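Local atomic coordinates of hyperpolarization-activated (Ih) channel (Strongylocentrotus purpuratus, PDB entry 2PTM), a protein that probably conducts potassium under voltage control and, in its cytoplasmic C-terminal region, binds cyclic AMP. Residues K25-S28 with H29-N32; E58-R61 with Q62-N66; V80-D83 with S84-T88; T88-V91 with T92-F96; F116-Q120 with G121-I125. One frame throughout, in Å; residues are numbered along the deposited sequence.

Contact 1. Residues K25-S28 with H29-N32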
# COMPACT_ATOMS: atom_id res chain seq x y z
N LYS A 25 14.82 -0.67 26.93
CA LYS A 25 15.03 -1.21 28.27
C LYS A 25 13.99 -2.27 28.62
O LYS A 25 13.46 -2.30 29.73
CB LYS A 25 15.02 -0.09 29.31
CG LYS A 25 15.99 1.04 29.00
CD LYS A 25 17.41 0.54 28.84
CE LYS A 25 18.34 1.67 28.43
NZ LYS A 25 19.73 1.19 28.21
N LEU A 26 13.69 -3.14 27.66
CA LEU A 26 12.71 -4.20 27.89
C LEU A 26 13.17 -5.07 29.04
O LEU A 26 14.37 -5.29 29.23
CB LEU A 26 12.53 -5.04 26.63
CG LEU A 26 12.07 -4.30 25.37
CD1 LEU A 26 11.67 -5.30 24.28
CD2 LEU A 26 10.91 -3.37 25.69
N PRO A 27 12.22 -5.57 29.84
CA PRO A 27 12.57 -6.48 30.94
C PRO A 27 13.20 -7.75 30.38
O PRO A 27 12.89 -8.12 29.25
CB PRO A 27 11.22 -6.80 31.58
CG PRO A 27 10.30 -5.69 31.14
CD PRO A 27 10.77 -5.31 29.77
N SER A 28 14.07 -8.40 31.15
CA SER A 28 14.77 -9.59 30.65
C SER A 28 13.81 -10.70 30.21
O SER A 28 14.06 -11.37 29.22
CB SER A 28 15.77 -10.12 31.68
OG SER A 28 15.12 -10.45 32.90
N HIS A 29 12.71 -10.87 30.93
CA HIS A 29 11.74 -11.91 30.59
C HIS A 29 11.17 -11.72 29.19
O HIS A 29 10.90 -12.69 28.47
CB HIS A 29 10.59 -11.93 31.61
CG HIS A 29 9.74 -10.70 31.58
ND1 HIS A 29 8.61 -10.59 30.79
CD2 HIS A 29 9.83 -9.52 32.24
CE1 HIS A 29 8.06 -9.41 30.96
NE2 HIS A 29 8.78 -8.73 31.84
N LEU A 30 11.00 -10.46 28.80
CA LEU A 30 10.42 -10.12 27.51
C LEU A 30 11.47 -10.17 26.40
O LEU A 30 11.17 -10.58 25.28
CB LEU A 30 9.79 -8.74 27.58
CG LEU A 30 9.13 -8.17 26.32
CD1 LEU A 30 8.21 -9.18 25.67
CD2 LEU A 30 8.37 -6.90 26.67
N ARG A 31 12.69 -9.75 26.72
CA ARG A 31 13.79 -9.86 25.78
C ARG A 31 13.98 -11.33 25.44
O ARG A 31 14.15 -11.68 24.28
CB ARG A 31 15.09 -9.32 26.38
CG ARG A 31 15.07 -7.83 26.66
CD ARG A 31 16.48 -7.27 26.81
NE ARG A 31 16.44 -5.91 27.36
CZ ARG A 31 17.49 -5.09 27.41
NH1 ARG A 31 18.66 -5.49 26.94
NH2 ARG A 31 17.36 -3.87 27.92
N ASN A 32 13.95 -12.17 26.46
CA ASN A 32 14.11 -13.60 26.26
C ASN A 32 12.96 -14.23 25.47
O ASN A 32 13.18 -15.15 24.69
CB ASN A 32 14.33 -14.32 27.59
CG ASN A 32 15.72 -14.07 28.14
OD1 ASN A 32 16.69 -14.01 27.38
ND2 ASN A 32 15.82 -13.93 29.46
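Arg31 reaches back from the first turn of helix 28-42 to the peptide of Leu26. Its CG stands anti to the carbonyl carbon (chi1 -65°) and the chain runs extended from there, so that NE arrives beside Leu26 and donates to Leu26 O at 2.9 Å. The bond is bent rather than straight (N-H...O angle 149°), and the carbonyl lies somewhat off the guanidinium plane. On the way the aliphatic part of the side chain packs alongside Leu26, with Leu26 CB 3.8 Å from Arg31 CG, while NH2 at the far end comes near Lys25 CA and bonds to Gln22 OE1. The guanidinium is thus gripped from the turn and from the helix before it. Shortening this residue to alanine would take away the donors to Leu26 O and Gln22 OE1, and would probably leave Leu26 CB without its aliphatic neighbour. Pro27, at the N-cap position, offers its carbonyl to the helix: Arg31 N donates to Pro27 O at 3.0 Å, and Leu30 N makes a weak bond to the same oxygen. Pro27 CD and Leu30 CB lie side by side at 4.2 Å. Tyr67 of the second subunit packs on Leu26 and Pro27. Lys25 closes helix 5-23 in a Schellman motif, and the whole is the turn between helices 5-23 and 28-42 of the C-linker, resting on a neighbouring subunit as in the elbow-on-shoulder assembly of HCN channels.

Contact 2. Residues E58-R61 with Q62-N66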
# COMPACT_ATOMS: atom_id res chain seq x y z
N GLU A 58 1.43 -17.26 -11.22
CA GLU A 58 0.38 -17.69 -10.30
C GLU A 58 0.43 -19.21 -10.13
O GLU A 58 0.19 -19.71 -9.03
CB GLU A 58 -0.99 -17.24 -10.80
CG GLU A 58 -2.14 -17.66 -9.90
CD GLU A 58 -3.42 -16.96 -10.26
OE1 GLU A 58 -3.58 -16.59 -11.44
OE2 GLU A 58 -4.27 -16.77 -9.37
N SER A 59 0.75 -19.93 -11.20
CA SER A 59 0.87 -21.39 -11.12
C SER A 59 1.98 -21.85 -10.18
O SER A 59 1.79 -22.77 -9.36
CB SER A 59 1.11 -21.98 -12.52
OG SER A 59 -0.01 -21.75 -13.35
N ILE A 60 3.15 -21.24 -10.29
CA ILE A 60 4.23 -21.57 -9.37
C ILE A 60 3.80 -21.25 -7.93
O ILE A 60 4.05 -22.04 -7.01
CB ILE A 60 5.54 -20.85 -9.73
CG1 ILE A 60 6.09 -21.46 -11.03
CG2 ILE A 60 6.56 -20.94 -8.57
CD1 ILE A 60 7.30 -20.77 -11.59
N ARG A 61 3.14 -20.11 -7.73
CA ARG A 61 2.67 -19.75 -6.39
C ARG A 61 1.71 -20.78 -5.83
O ARG A 61 1.74 -21.09 -4.64
CB ARG A 61 2.01 -18.37 -6.37
CG ARG A 61 2.98 -17.21 -6.39
CD ARG A 61 2.27 -15.92 -6.02
NE ARG A 61 1.26 -15.55 -7.00
CZ ARG A 61 1.53 -14.91 -8.14
NH1 ARG A 61 2.78 -14.57 -8.42
NH2 ARG A 61 0.56 -14.62 -8.99
N GLN A 62 0.83 -21.31 -6.68
CA GLN A 62 -0.12 -22.32 -6.23
C GLN A 62 0.60 -23.62 -5.93
O GLN A 62 0.32 -24.27 -4.92
CB GLN A 62 -1.22 -22.55 -7.27
CG GLN A 62 -2.16 -21.38 -7.44
CD GLN A 62 -3.01 -21.46 -8.69
OE1 GLN A 62 -2.72 -22.25 -9.60
NE2 GLN A 62 -4.05 -20.65 -8.76
N ASP A 63 1.52 -24.00 -6.80
CA ASP A 63 2.29 -25.22 -6.61
C ASP A 63 3.09 -25.17 -5.32
O ASP A 63 3.12 -26.12 -4.54
CB ASP A 63 3.23 -25.47 -7.80
CG ASP A 63 2.48 -25.81 -9.07
OD1 ASP A 63 1.26 -26.04 -9.00
OD2 ASP A 63 3.12 -25.86 -10.14
N VAL A 64 3.74 -24.04 -5.08
CA VAL A 64 4.55 -23.91 -3.87
C VAL A 64 3.68 -23.87 -2.62
O VAL A 64 3.99 -24.53 -1.63
CB VAL A 64 5.49 -22.68 -3.93
CG1 VAL A 64 6.29 -22.58 -2.63
CG2 VAL A 64 6.43 -22.79 -5.13
N ALA A 65 2.59 -23.12 -2.65
CA ALA A 65 1.72 -23.06 -1.48
C ALA A 65 1.10 -24.43 -1.19
O ALA A 65 0.99 -24.84 -0.03
CB ALA A 65 0.64 -22.00 -1.66
N ASN A 66 0.69 -25.13 -2.24
CA ASN A 66 0.13 -26.46 -2.07
C ASN A 66 1.13 -27.42 -1.45
O ASN A 66 0.77 -28.23 -0.60
CB ASN A 66 -0.38 -27.03 -3.40
CG ASN A 66 -1.85 -26.72 -3.64
OD1 ASN A 66 -2.71 -27.07 -2.83
ND2 ASN A 66 -2.14 -26.11 -4.76
O HOH W 1 -3.80 -18.05 -7.09
O HOH W 2 -2.29 -22.63 -12.27
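Gln62 is tied to both Glu58 and Ser59, one turn back, through two waters that take opposite ends of its amide. One water donates to Gln62 OE1 at 2.7 Å and accepts from Ser59 OG; the other accepts from Gln62 NE2 and donates to Glu58 OE2 at 2.7 Å. Used at both ends, the amide is fixed against a flip. The second carboxylate oxygen, Glu58 OE1, forms a salt bridge with Arg114 of the third subunit. Asp63 OD2 likewise forms a salt bridge with Lys33 of that subunit. Beneath these side chains run regular i to i+4 backbone bonds, among them Val64 N to Ile60 O at 2.8 Å and Asp63 N to Ser59 O at 2.9 Å. This is helix 58-68 of the C-linker, whose outer side meets the third subunit in the tetramer. The extended chain of Gln62, with CG anti to the carbonyl carbon (chi1 -69°), brings NE2 to 3.7 Å from Glu58 CG, the amide and carboxylate planes 40° apart. Arg61, bent at its third torsion, has Glu58 CA over one guanidinium face, toward its rim, and gives NH1 to Phe53 O. In an apolar contact Ile60 CG2 meets Val64 CG2 at 3.9 Å, the two branched chains crossing at a slant, with Tyr37 of the third subunit against Ile60 and its Tyr20 against Val64.

Contact 3. Residues V80-D83 with S84-T88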
# COMPACT_ATOMS: atom_id res chain seq x y z
N VAL A 80 -11.34 -32.66 3.47
CA VAL A 80 -11.60 -33.98 2.89
C VAL A 80 -12.73 -33.92 1.87
O VAL A 80 -13.85 -33.52 2.19
CB VAL A 80 -11.93 -35.00 3.99
N GLY A 81 -12.43 -34.31 0.64
CA GLY A 81 -13.41 -34.33 -0.43
C GLY A 81 -13.71 -32.96 -1.02
O GLY A 81 -14.54 -32.84 -1.92
N ALA A 82 -13.03 -31.94 -0.50
CA ALA A 82 -13.22 -30.57 -0.98
C ALA A 82 -12.78 -30.43 -2.43
O ALA A 82 -11.97 -31.21 -2.92
CB ALA A 82 -12.43 -29.60 -0.10
N ASP A 83 -13.32 -29.43 -3.11
CA ASP A 83 -12.93 -29.12 -4.48
C ASP A 83 -11.47 -28.68 -4.49
O ASP A 83 -11.07 -27.86 -3.66
CB ASP A 83 -13.82 -28.01 -5.03
CG ASP A 83 -13.64 -27.77 -6.52
OD1 ASP A 83 -12.48 -27.73 -7.00
OD2 ASP A 83 -14.66 -27.61 -7.22
N SER A 84 -10.67 -29.25 -5.40
CA SER A 84 -9.25 -28.89 -5.53
C SER A 84 -9.03 -27.39 -5.67
O SER A 84 -8.03 -26.85 -5.17
CB SER A 84 -8.61 -29.62 -6.72
OG SER A 84 -8.29 -30.96 -6.40
N ASN A 85 -9.95 -26.73 -6.36
CA ASN A 85 -9.87 -25.28 -6.54
C ASN A 85 -10.10 -24.53 -5.23
O ASN A 85 -9.51 -23.47 -5.02
CB ASN A 85 -10.86 -24.80 -7.60
CG ASN A 85 -10.54 -25.32 -8.99
OD1 ASN A 85 -9.37 -25.47 -9.35
ND2 ASN A 85 -11.57 -25.58 -9.78
N PHE A 86 -10.96 -25.08 -4.38
CA PHE A 86 -11.16 -24.54 -3.03
C PHE A 86 -9.88 -24.63 -2.21
O PHE A 86 -9.42 -23.63 -1.65
CB PHE A 86 -12.33 -25.23 -2.29
CG PHE A 86 -12.49 -24.78 -0.84
CD1 PHE A 86 -13.12 -23.59 -0.54
CD2 PHE A 86 -12.01 -25.56 0.20
CE1 PHE A 86 -13.27 -23.17 0.78
CE2 PHE A 86 -12.16 -25.15 1.52
CZ PHE A 86 -12.80 -23.95 1.81
N VAL A 87 -9.31 -25.83 -2.14
CA VAL A 87 -8.08 -26.02 -1.38
C VAL A 87 -6.97 -25.09 -1.90
O VAL A 87 -6.28 -24.43 -1.13
CB VAL A 87 -7.60 -27.47 -1.41
CG1 VAL A 87 -6.30 -27.62 -0.63
CG2 VAL A 87 -8.67 -28.40 -0.86
N THR A 88 -6.81 -25.02 -3.22
CA THR A 88 -5.78 -24.16 -3.78
C THR A 88 -5.99 -22.68 -3.41
O THR A 88 -5.04 -21.98 -3.05
CB THR A 88 -5.67 -24.33 -5.30
OG1 THR A 88 -5.15 -25.63 -5.59
CG2 THR A 88 -4.75 -23.27 -5.90
O HOH W 3 -14.76 -24.98 -8.90
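Asp83 caps the N-terminus of helix 84-93, its carboxylate bonded to Asn85 in an Asx turn, just where the chain leaves the loop after helix 70-75. The carboxylate swings over the first turn because CG lies opposite the backbone N (chi1 -171°), and Asp83 OD1 accepts from Asn85 N at 2.8 Å. The N-H points well at the oxygen (156°) and meets it on the anti side, 25° out of the carboxylate plane. A negative group at this place would probably interact favourably with the positive end of the helix dipole. The backbone carbonyl of the same residue is used as well: Val87 N donates to Asp83 O at 3.1 Å, nearly in line with the C=O bond, and Phe86 N adds a weak bond to it. Asp83 therefore serves the helix start with both side chain and main chain. Beside this polar cap sits a hydrophobic staple, in which the residue before the N-cap packs on the helix one turn in: Ala82 CB touches Val87 CG2 at 4.0 Å. The same methyl lies 4.1 Å from CD2 of Phe86, whose ring leads away from residues 80-83, packs on Phe79 and meets the ring of Phe180 at a steep angle. Asn85 packs on Gln107 of the third subunit. At the outer end of the cap, a water donates to Asp83 OD2 at 3.1 Å and accepts a weak bond from Asn85 ND2.

Contact 4. Residues T88-V91 with T92-F96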
# COMPACT_ATOMS: atom_id res chain seq x y z
N THR A 88 -6.81 -25.02 -3.22
CA THR A 88 -5.78 -24.16 -3.78
C THR A 88 -5.99 -22.68 -3.41
O THR A 88 -5.04 -21.98 -3.05
CB THR A 88 -5.67 -24.33 -5.30
OG1 THR A 88 -5.15 -25.63 -5.59
CG2 THR A 88 -4.75 -23.27 -5.90
N ARG A 89 -7.23 -22.22 -3.48
CA ARG A 89 -7.54 -20.84 -3.15
C ARG A 89 -7.17 -20.52 -1.70
O ARG A 89 -6.53 -19.51 -1.41
CB ARG A 89 -9.02 -20.54 -3.38
CG ARG A 89 -9.40 -19.08 -3.17
CD ARG A 89 -8.86 -18.21 -4.30
NE ARG A 89 -9.48 -18.55 -5.58
CZ ARG A 89 -9.12 -18.04 -6.75
NH1 ARG A 89 -8.13 -17.16 -6.81
NH2 ARG A 89 -9.75 -18.40 -7.86
N VAL A 90 -7.57 -21.39 -0.78
CA VAL A 90 -7.29 -21.19 0.63
C VAL A 90 -5.80 -21.15 0.92
O VAL A 90 -5.31 -20.18 1.51
CB VAL A 90 -7.95 -22.27 1.50
CG1 VAL A 90 -7.50 -22.15 2.96
CG2 VAL A 90 -9.46 -22.16 1.40
N VAL A 91 -5.07 -22.17 0.48
CA VAL A 91 -3.65 -22.25 0.82
C VAL A 91 -2.86 -21.07 0.28
O VAL A 91 -1.85 -20.69 0.86
CB VAL A 91 -2.98 -23.59 0.39
CG1 VAL A 91 -3.56 -24.78 1.16
CG2 VAL A 91 -3.06 -23.81 -1.12
N THR A 92 -3.31 -20.47 -0.82
CA THR A 92 -2.60 -19.32 -1.38
C THR A 92 -2.89 -18.05 -0.59
O THR A 92 -2.20 -17.04 -0.74
CB THR A 92 -2.95 -19.08 -2.87
OG1 THR A 92 -4.34 -18.76 -2.99
CG2 THR A 92 -2.63 -20.31 -3.71
N LEU A 93 -3.92 -18.08 0.25
CA LEU A 93 -4.28 -16.91 1.05
C LEU A 93 -3.90 -17.02 2.52
O LEU A 93 -4.01 -16.04 3.26
CB LEU A 93 -5.78 -16.61 0.93
CG LEU A 93 -6.32 -16.34 -0.48
CD1 LEU A 93 -7.81 -16.12 -0.41
CD2 LEU A 93 -5.62 -15.14 -1.12
N LEU A 94 -3.48 -18.21 2.96
CA LEU A 94 -3.11 -18.41 4.36
C LEU A 94 -1.87 -17.60 4.75
O LEU A 94 -0.97 -17.42 3.93
CB LEU A 94 -2.89 -19.89 4.65
CG LEU A 94 -4.10 -20.82 4.57
CD1 LEU A 94 -3.66 -22.26 4.81
CD2 LEU A 94 -5.16 -20.40 5.58
N GLU A 95 -1.82 -17.11 5.99
CA GLU A 95 -0.63 -16.43 6.50
C GLU A 95 -0.02 -17.23 7.65
O GLU A 95 -0.71 -17.57 8.60
CB GLU A 95 -0.98 -15.03 6.99
CG GLU A 95 -1.28 -14.05 5.86
CD GLU A 95 -0.03 -13.68 5.08
OE1 GLU A 95 1.07 -13.72 5.66
OE2 GLU A 95 -0.16 -13.34 3.88
N PHE A 96 1.27 -17.51 7.57
CA PHE A 96 1.94 -18.27 8.63
C PHE A 96 2.10 -17.43 9.89
O PHE A 96 2.51 -16.27 9.82
CB PHE A 96 3.31 -18.72 8.13
CG PHE A 96 4.06 -19.58 9.10
CD1 PHE A 96 3.56 -20.81 9.49
CD2 PHE A 96 5.28 -19.17 9.62
CE1 PHE A 96 4.26 -21.62 10.37
CE2 PHE A 96 5.98 -19.98 10.51
CZ PHE A 96 5.47 -21.20 10.89
O HOH W 4 -5.74 -18.05 -5.13
O HOH W 5 -0.11 -18.65 1.46
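The flat peptide of Arg89 is approached by Thr92 from above: Thr92 OG1 donates to Arg89 O at 2.8 Å from 36° out of the carbonyl plane, away from the lone pairs. Leu93 N stands still further over the carbonyl of Val90, 54° out of its plane, in a bond of 2.8 Å to Val90 O. The guanidinium of Arg89 joins Thr92 indirectly, since a water donates to Thr92 OG1 at 2.7 Å and takes a weak bond from NH1, while NH2 forms a salt bridge with Glu179. With OG1 set between the backbone N and the carbonyl carbon (chi1 63°), the hydroxyl bends back over the preceding turn. A valine in its place would probably leave the water and Arg89 O without that hydroxyl partner. Here helix 84-93 frays into the first strand, 95-99, of the beta roll. Bonds become irregular, Leu94 N holding Val90 O weakly, and a second water bridges the loosened end by donating to Val91 O at 2.7 Å and to Leu94 O. Below, Val90 CG1 packs on Leu94 CD2 at 3.9 Å. Leu93 turns to His172 and Val176 of helix 170-179, and Leu94 to Phe166 of strand 163-169.

Contact 5. Residues F116-Q120 with G121-I125. With CMP (adenosine-3',5'-cyclic-monophosphate), chain C.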
# COMPACT_ATOMS: atom_id res chain seq x y z
N PHE A 116 -8.00 -19.24 12.28
CA PHE A 116 -6.72 -19.94 12.36
C PHE A 116 -6.84 -21.43 12.12
O PHE A 116 -7.76 -22.08 12.64
CB PHE A 116 -6.11 -19.75 13.75
CG PHE A 116 -5.93 -18.32 14.15
CD1 PHE A 116 -4.71 -17.68 13.96
CD2 PHE A 116 -6.98 -17.60 14.73
CE1 PHE A 116 -4.53 -16.35 14.33
CE2 PHE A 116 -6.81 -16.28 15.09
CZ PHE A 116 -5.59 -15.65 14.89
N PHE A 117 -5.90 -21.98 11.35
CA PHE A 117 -5.76 -23.43 11.20
C PHE A 117 -4.52 -23.84 11.95
O PHE A 117 -3.48 -23.19 11.83
CB PHE A 117 -5.60 -23.79 9.72
CG PHE A 117 -6.83 -23.53 8.90
CD1 PHE A 117 -7.78 -24.53 8.72
CD2 PHE A 117 -7.06 -22.29 8.34
CE1 PHE A 117 -8.92 -24.30 7.98
CE2 PHE A 117 -8.20 -22.04 7.59
CZ PHE A 117 -9.13 -23.05 7.41
N ILE A 118 -4.61 -24.93 12.72
CA ILE A 118 -3.46 -25.38 13.51
C ILE A 118 -2.61 -26.36 12.71
O ILE A 118 -3.06 -27.45 12.36
CB ILE A 118 -3.91 -26.08 14.82
CG1 ILE A 118 -4.77 -25.13 15.67
CG2 ILE A 118 -2.70 -26.55 15.62
CD1 ILE A 118 -5.34 -25.80 16.94
N GLN A 119 -1.39 -25.96 12.39
CA GLN A 119 -0.47 -26.90 11.76
C GLN A 119 0.07 -27.79 12.86
O GLN A 119 -0.09 -29.01 12.83
CB GLN A 119 0.69 -26.19 11.09
CG GLN A 119 1.71 -27.18 10.49
CD GLN A 119 2.81 -26.48 9.76
OE1 GLN A 119 3.63 -25.79 10.37
NE2 GLN A 119 2.83 -26.62 8.45
N GLN A 120 0.69 -27.16 13.86
CA GLN A 120 1.17 -27.91 15.00
C GLN A 120 0.97 -27.15 16.30
O GLN A 120 1.17 -25.95 16.34
CB GLN A 120 2.63 -28.30 14.82
CG GLN A 120 2.77 -29.64 14.09
CD GLN A 120 4.19 -30.14 14.08
OE1 GLN A 120 4.49 -31.19 14.66
NE2 GLN A 120 5.07 -29.41 13.41
N GLY A 121 0.57 -27.87 17.35
CA GLY A 121 0.46 -27.26 18.65
C GLY A 121 -0.84 -27.64 19.33
O GLY A 121 -1.71 -28.28 18.75
N ILE A 122 -0.96 -27.22 20.58
CA ILE A 122 -2.16 -27.48 21.36
C ILE A 122 -2.65 -26.17 21.95
O ILE A 122 -1.86 -25.42 22.52
CB ILE A 122 -1.86 -28.44 22.52
CG1 ILE A 122 -1.38 -29.79 21.96
CG2 ILE A 122 -3.08 -28.60 23.40
CD1 ILE A 122 -0.88 -30.74 23.02
N VAL A 123 -3.94 -25.88 21.79
CA VAL A 123 -4.54 -24.70 22.40
C VAL A 123 -5.71 -25.11 23.29
O VAL A 123 -6.33 -26.16 23.07
CB VAL A 123 -5.01 -23.67 21.34
CG1 VAL A 123 -3.85 -23.25 20.46
CG2 VAL A 123 -6.13 -24.24 20.49
N ASP A 124 -6.00 -24.29 24.30
CA ASP A 124 -7.16 -24.48 25.16
C ASP A 124 -8.24 -23.49 24.77
O ASP A 124 -7.94 -22.32 24.51
CB ASP A 124 -6.79 -24.23 26.62
CG ASP A 124 -5.94 -25.33 27.21
OD1 ASP A 124 -6.00 -26.48 26.73
OD2 ASP A 124 -5.21 -25.03 28.18
N ILE A 125 -9.49 -23.96 24.72
CA ILE A 125 -10.64 -23.09 24.51
C ILE A 125 -11.22 -22.75 25.88
O ILE A 125 -11.69 -23.63 26.59
CB ILE A 125 -11.72 -23.80 23.65
CG1 ILE A 125 -11.12 -24.34 22.35
CG2 ILE A 125 -12.91 -22.87 23.40
CD1 ILE A 125 -10.42 -23.30 21.51
P CMP C . -14.51 -17.40 17.76
O1P CMP C . -15.75 -17.05 18.64
O2P CMP C . -14.31 -16.64 16.53
O5' CMP C . -13.33 -17.34 18.86
C5' CMP C . -13.00 -18.37 19.77
C4' CMP C . -13.00 -19.75 19.13
O4' CMP C . -13.05 -20.85 20.02
C3' CMP C . -14.31 -19.90 18.39
O3' CMP C . -14.69 -18.97 17.43
C2' CMP C . -14.39 -21.37 17.98
O2' CMP C . -13.46 -21.59 16.92
C1' CMP C . -13.68 -21.94 19.25
N9 CMP C . -14.60 -22.61 20.12
C8 CMP C . -15.59 -22.06 20.97
N7 CMP C . -16.24 -23.00 21.68
C5 CMP C . -15.69 -24.22 21.27
C6 CMP C . -15.93 -25.59 21.59
N6 CMP C . -16.88 -25.93 22.52
N1 CMP C . -15.19 -26.56 20.97
C2 CMP C . -14.25 -26.18 20.07
N3 CMP C . -13.91 -24.94 19.66
C4 CMP C . -14.64 -23.99 20.29
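Gly121, against which Ile118 packs, has backbone angles (phi 134°, psi 174°) that only glycine takes up easily: a beta carbon would be driven into the carbonyl oxygen of Gln120. Just before it, Gln119 and Gln120 both face Thr164 in a classic beta bulge, and the chain turns a corner there from one sheet to the other. Gly121 N is bonded to Asp138 OD1 and Ile122 N to Thr161 OG1, two bonds that tie the turn to neighbouring loops. Inside the corner, Ile118 CG2 lies 3.7 Å from Gly121 O, while its other branch carries CD1 to 4.0 Å from Val123 CG2, the two side chains meeting tip to tip. Ile118 points its CG1 arm that way because CG1 is anti to the carbonyl carbon (chi1 -58°). Leu136 of strand 132-136 packs against both residues and completes the apolar cluster. Two residues after Val123, Ile125 lies over one face of the adenine of the bound cyclic AMP, with CG2 3.7 Å from N9 of the nucleotide and CG1 3.9 Å from its N3. Its CD1 bends to the sugar, 3.9 Å from the nucleotide's O4', and Thr134 and Ala155 lie beside it. The path from Phe116 to Ile125 thus joins the two antiparallel sheets of the beta roll, the cupin-like fold of cyclic nucleotide-binding domains, and carries the chain from its core to the base of the nucleotide.

Overall arrangement
Contact 1 stands apart, its centre about 26 Å from that of contact 5 and 44 Å from that of contact 3. The other four form a path from C-linker to nucleotide. Contacts 2 and 4 lie about 10 Å apart between centres, and helix 58-68 leans on helix 84-93: Gln62 CG is 3.6 Å from Thr88 CG2, and Asn66 ND2 probably bonds to Thr88 OG1 at 3.2 Å. Thr88 is shared by contacts 3 and 4. Contact 4 reaches contact 5 through Leu94 CD2, 3.8 Å from Phe117 CD2. Contact 5 ends at the adenine through Ile125, whereas the Phe86 and Leu94 side chains stay about 11 Å from that of Glu144, which also binds cyclic AMP.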